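Local coordinates for protein hydrazine synthase subunit alpha (PDB 5C2V) that carries out the second half-reaction of hydrazine synthase, condensing hydroxylamine with ammonia to give hydrazine, and holds two c-type hemes, at residues Y185-L190 with Q220-L225; N228-L233 with G285-K290. All blocks are in the same frame, centred on the assembly; numbering follows the deposited sequence.

Contact 1. Residues Y185-L190 with Q220-L225; sequences YNLYRL and QITYNL
Tyr188 and Gln220 form an antiparallel, non-hydrogen-bonded pair with CA atoms 4.5 Å apart, where strand 216-220 ends beside strand 186-191 in one sheet of the six-bladed beta-propeller. Past this pair the chain leaves regular strand structure but stays alongside. Ile221 N bonds to Leu187 O at 3.0 Å. The next bond uses a side chain: Leu187 N donates to the hydroxyl OG1 of Thr222, which chi1 of 63° places between that residue's own backbone N and carbonyl carbon. The modelled length of this bond is too short to be trusted at this resolution. Apolar packing fills in around it. Leu187 CB lies 3.7 Å from Ile221 CG1, and the methyl CG2 of Thr222 rests against the same CB. Gln220 is extended and crosses the Tyr188 ring, with CG over one face in a CH-pi contact 4.3 Å from the ring centroid. The Tyr188 ring also meets that of Phe168. One residue further on, Arg189 CG touches Ile221 CG2 at 3.7 Å. The Arg189 guanidinium is engaged elsewhere, in a salt bridge to Asp219 and a cation-pi contact with Trp264. Asn186 reaches further along the loop. Its ND2 donates to Asn224 O at 3.2 Å, with an N-H...O angle of 139° and the acceptor 17° out of the amide plane.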
# COMPACT_ATOMS: atom_id res chain seq x y z
N TYR D 185 -19.06 -5.55 19.06
CA TYR D 185 -18.59 -5.52 20.44
C TYR D 185 -18.20 -4.13 20.93
O TYR D 185 -17.83 -3.26 20.15
CB TYR D 185 -17.43 -6.49 20.62
CG TYR D 185 -17.88 -7.92 20.72
CD1 TYR D 185 -18.07 -8.69 19.58
CD2 TYR D 185 -18.14 -8.50 21.96
CE1 TYR D 185 -18.49 -10.00 19.67
CE2 TYR D 185 -18.57 -9.81 22.05
CZ TYR D 185 -18.74 -10.56 20.91
OH TYR D 185 -19.16 -11.87 21.00
N ASN D 186 -18.29 -3.95 22.25
CA ASN D 186 -17.80 -2.75 22.90
C ASN D 186 -17.34 -3.08 24.32
O ASN D 186 -17.44 -4.22 24.76
CB ASN D 186 -18.88 -1.67 22.92
CG ASN D 186 -18.87 -0.81 21.67
OD1 ASN D 186 -17.81 -0.36 21.23
ND2 ASN D 186 -20.04 -0.58 21.10
N LEU D 187 -16.83 -2.08 25.03
CA LEU D 187 -16.34 -2.31 26.39
C LEU D 187 -17.35 -1.83 27.43
O LEU D 187 -17.96 -0.77 27.30
CB LEU D 187 -14.99 -1.62 26.61
CG LEU D 187 -13.80 -2.20 25.84
CD1 LEU D 187 -12.51 -1.53 26.28
CD2 LEU D 187 -13.72 -3.71 26.03
N TYR D 188 -17.51 -2.64 28.48
CA TYR D 188 -18.40 -2.33 29.58
C TYR D 188 -17.65 -2.35 30.91
O TYR D 188 -16.81 -3.23 31.14
CB TYR D 188 -19.56 -3.32 29.65
CG TYR D 188 -20.62 -3.16 28.58
CD1 TYR D 188 -20.49 -3.77 27.34
CD2 TYR D 188 -21.77 -2.41 28.83
CE1 TYR D 188 -21.46 -3.63 26.37
CE2 TYR D 188 -22.74 -2.27 27.86
CZ TYR D 188 -22.59 -2.88 26.64
OH TYR D 188 -23.56 -2.74 25.67
N ARG D 189 -17.95 -1.38 31.77
CA ARG D 189 -17.50 -1.43 33.15
C ARG D 189 -18.64 -1.94 34.02
O ARG D 189 -19.81 -1.63 33.79
CB ARG D 189 -17.02 -0.05 33.63
CG ARG D 189 -18.09 1.02 33.72
CD ARG D 189 -17.53 2.28 34.37
NE ARG D 189 -18.48 3.38 34.36
CZ ARG D 189 -18.24 4.58 34.88
NH1 ARG D 189 -17.08 4.83 35.46
NH2 ARG D 189 -19.17 5.53 34.83
N LEU D 190 -18.29 -2.75 35.02
CA LEU D 190 -19.29 -3.45 35.82
C LEU D 190 -19.04 -3.29 37.31
O LEU D 190 -17.99 -3.68 37.83
CB LEU D 190 -19.32 -4.93 35.44
CG LEU D 190 -20.26 -5.90 36.17
CD1 LEU D 190 -20.74 -6.97 35.21
CD2 LEU D 190 -19.57 -6.55 37.35
N GLN D 220 -21.75 1.28 29.62
CA GLN D 220 -21.00 1.14 28.37
C GLN D 220 -20.02 2.29 28.18
O GLN D 220 -20.41 3.44 27.97
CB GLN D 220 -21.97 1.09 27.18
CG GLN D 220 -21.30 0.88 25.84
CD GLN D 220 -22.29 0.85 24.69
OE1 GLN D 220 -23.51 0.84 24.90
NE2 GLN D 220 -21.78 0.83 23.47
N ILE D 221 -18.73 1.97 28.25
CA ILE D 221 -17.69 2.99 28.17
C ILE D 221 -17.12 3.25 26.76
O ILE D 221 -16.43 4.25 26.55
CB ILE D 221 -16.51 2.64 29.09
CG1 ILE D 221 -15.84 1.34 28.61
CG2 ILE D 221 -16.99 2.50 30.52
CD1 ILE D 221 -14.70 0.89 29.49
N THR D 222 -17.42 2.38 25.80
CA THR D 222 -16.91 2.53 24.44
C THR D 222 -18.02 2.37 23.41
O THR D 222 -18.76 1.40 23.44
CB THR D 222 -15.79 1.52 24.12
OG1 THR D 222 -16.30 0.19 24.19
CG2 THR D 222 -14.62 1.68 25.09
N TYR D 223 -18.17 3.37 22.55
CA TYR D 223 -19.26 3.42 21.58
C TYR D 223 -18.94 3.06 20.12
O TYR D 223 -19.78 3.26 19.24
CB TYR D 223 -19.93 4.79 21.70
CG TYR D 223 -20.60 4.87 23.05
CD1 TYR D 223 -19.94 5.43 24.14
CD2 TYR D 223 -21.85 4.31 23.25
CE1 TYR D 223 -20.54 5.47 25.39
CE2 TYR D 223 -22.46 4.35 24.49
CZ TYR D 223 -21.80 4.93 25.55
OH TYR D 223 -22.40 4.96 26.79
N ASN D 224 -17.73 2.57 19.86
CA ASN D 224 -17.29 2.21 18.50
C ASN D 224 -18.30 1.34 17.74
O ASN D 224 -18.86 0.39 18.29
CB ASN D 224 -15.95 1.47 18.57
CG ASN D 224 -15.29 1.29 17.20
OD1 ASN D 224 -15.89 1.60 16.17
ND2 ASN D 224 -14.07 0.78 17.20
N LEU D 225 -18.52 1.67 16.47
CA LEU D 225 -19.47 0.95 15.62
C LEU D 225 -18.94 -0.41 15.18
O LEU D 225 -19.69 -1.25 14.70
CB LEU D 225 -19.84 1.79 14.40
CG LEU D 225 -20.93 2.84 14.62
CD1 LEU D 225 -21.23 3.60 13.33
CD2 LEU D 225 -22.19 2.17 15.15

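Contact 2. Residues N228-L233 with G285-K290; sequences NFDPWL and GRSQAK
Trp232 carries the amino group of Lys290 on one face of its indole, and Phe229 meets Ser287 CB at the edge of its ring. These rings belong to strand 228-233, which opens one blade of the six-bladed beta-propeller; strand 285-291 opens the next. The two strands run in broadly the same direction. The cation-pi contact is centred: Lys290 NZ sits 3.2 Å from the centroid of the Trp232 six-membered ring, 9° off its normal. The lysine chain is extended as far as CE and bends at chi4 (-57°), which turns NZ onto the ring. Its CG lies over the five-membered ring, 3.9 Å from that centroid, in a CH-pi contact. The aliphatic chain and the charge thus cover the same indole. At the Phe229 edge, CE2 is 3.7 Å from Ser287 CB, and CG of Asp230 also lies near the ring plane. Asp230 makes a polar link between the blades; Ser242 OG of the first blade makes another, to Arg286 O. Both Asp230 and Gln288 have positive phi, and the chain turns a corner at Gln288. The Gln288 side chain heads for the following blade, where OE1 accepts from Ser339 N. The backbone of Gln288 is held by Asp230, whose OD2 also bonds to Tyr49 OH. Gln288 N donates to the anti lone pair of Asp230 OD2 at 2.7 Å, with an N-H...O angle of 132°.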
# COMPACT_ATOMS: atom_id res chain seq x y z
N ASN D 228 -14.74 -3.53 19.77
CA ASN D 228 -13.65 -3.31 20.73
C ASN D 228 -13.55 -4.53 21.63
O ASN D 228 -14.56 -4.99 22.17
CB ASN D 228 -13.89 -2.05 21.55
CG ASN D 228 -13.63 -0.78 20.77
OD1 ASN D 228 -12.85 -0.77 19.81
ND2 ASN D 228 -14.28 0.31 21.17
N PHE D 229 -12.34 -5.06 21.80
CA PHE D 229 -12.20 -6.33 22.51
C PHE D 229 -10.85 -6.52 23.19
O PHE D 229 -9.95 -5.68 23.07
CB PHE D 229 -12.44 -7.48 21.54
CG PHE D 229 -11.52 -7.49 20.35
CD1 PHE D 229 -11.82 -6.74 19.22
CD2 PHE D 229 -10.37 -8.25 20.35
CE1 PHE D 229 -10.98 -6.74 18.12
CE2 PHE D 229 -9.53 -8.26 19.25
CZ PHE D 229 -9.83 -7.50 18.14
N ASP D 230 -10.72 -7.65 23.88
CA ASP D 230 -9.51 -8.02 24.62
C ASP D 230 -8.96 -6.91 25.52
O ASP D 230 -7.86 -6.42 25.29
CB ASP D 230 -8.43 -8.48 23.64
CG ASP D 230 -8.78 -9.78 22.95
OD1 ASP D 230 -9.95 -10.21 23.06
OD2 ASP D 230 -7.90 -10.38 22.30
N PRO D 231 -9.73 -6.51 26.55
CA PRO D 231 -9.26 -5.48 27.47
C PRO D 231 -8.20 -6.00 28.45
O PRO D 231 -8.26 -7.16 28.85
CB PRO D 231 -10.53 -5.07 28.21
CG PRO D 231 -11.36 -6.30 28.21
CD PRO D 231 -11.07 -7.01 26.91
N TRP D 232 -7.26 -5.14 28.82
CA TRP D 232 -6.20 -5.51 29.76
C TRP D 232 -5.77 -4.28 30.55
O TRP D 232 -6.42 -3.24 30.49
CB TRP D 232 -5.01 -6.13 29.02
CG TRP D 232 -4.13 -6.99 29.88
CD1 TRP D 232 -2.81 -6.79 30.15
CD2 TRP D 232 -4.51 -8.18 30.59
NE1 TRP D 232 -2.34 -7.79 30.98
CE2 TRP D 232 -3.37 -8.65 31.26
CE3 TRP D 232 -5.71 -8.89 30.72
CZ2 TRP D 232 -3.39 -9.79 32.05
CZ3 TRP D 232 -5.73 -10.03 31.50
CH2 TRP D 232 -4.57 -10.47 32.16
N LEU D 233 -4.68 -4.40 31.31
CA LEU D 233 -4.25 -3.32 32.19
C LEU D 233 -2.94 -2.67 31.75
O LEU D 233 -1.98 -3.35 31.41
CB LEU D 233 -4.11 -3.84 33.62
CG LEU D 233 -5.35 -4.50 34.23
CD1 LEU D 233 -5.05 -5.06 35.61
CD2 LEU D 233 -6.51 -3.52 34.28
N GLY D 285 -4.47 -8.69 11.93
CA GLY D 285 -5.23 -8.54 13.15
C GLY D 285 -4.30 -8.42 14.34
O GLY D 285 -3.27 -9.08 14.39
N ARG D 286 -4.64 -7.55 15.29
CA ARG D 286 -3.85 -7.44 16.51
C ARG D 286 -4.73 -7.72 17.72
O ARG D 286 -5.63 -6.94 18.03
CB ARG D 286 -3.21 -6.06 16.62
CG ARG D 286 -2.54 -5.60 15.33
CD ARG D 286 -1.93 -4.21 15.47
NE ARG D 286 -1.78 -3.55 14.18
CZ ARG D 286 -0.66 -3.57 13.46
NH1 ARG D 286 0.41 -4.21 13.90
NH2 ARG D 286 -0.61 -2.94 12.29
N SER D 287 -4.49 -8.84 18.40
CA SER D 287 -5.36 -9.23 19.51
C SER D 287 -4.60 -9.82 20.69
O SER D 287 -3.42 -10.14 20.58
CB SER D 287 -6.42 -10.23 19.02
OG SER D 287 -5.82 -11.47 18.68
N GLN D 288 -5.30 -9.94 21.82
CA GLN D 288 -4.76 -10.57 23.02
C GLN D 288 -3.48 -9.89 23.49
O GLN D 288 -2.50 -10.55 23.84
CB GLN D 288 -4.52 -12.06 22.77
CG GLN D 288 -5.77 -12.81 22.33
CD GLN D 288 -5.46 -14.15 21.68
OE1 GLN D 288 -4.35 -14.67 21.80
NE2 GLN D 288 -6.45 -14.72 21.00
N ALA D 289 -3.50 -8.56 23.50
CA ALA D 289 -2.32 -7.77 23.85
C ALA D 289 -2.10 -7.72 25.36
O ALA D 289 -3.02 -7.44 26.13
CB ALA D 289 -2.46 -6.36 23.30
N LYS D 290 -0.87 -8.01 25.77
CA LYS D 290 -0.47 -7.90 27.17
C LYS D 290 0.90 -7.22 27.26
O LYS D 290 1.59 -7.08 26.25
CB LYS D 290 -0.43 -9.27 27.84
CG LYS D 290 -1.78 -9.99 27.85
CD LYS D 290 -1.73 -11.27 28.66
CE LYS D 290 -3.01 -12.08 28.48
NZ LYS D 290 -4.22 -11.30 28.85

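From the N terminus, the chain reaches contact 1 first. Its segments close a loop of 29 residues that holds helix 196-201, strand 209-211 and most of strand 216-220. The chain then passes directly into strand 228-233, where contact 2 opens. Contact 2 spans 51 residues, the other three strands of that blade among them, and closes on the first strand of the next. The contacts follow in series and neither nest nor cross. Contact 1 ties strand 186-191 to the end of strand 216-220 and to the loop that leads into the next blade; contact 2 joins two successive blades. They also touch each other: Tyr185 O and Asn228 N, 3.1 Å apart, probably hydrogen-bond, and Leu187 packs on Pro231.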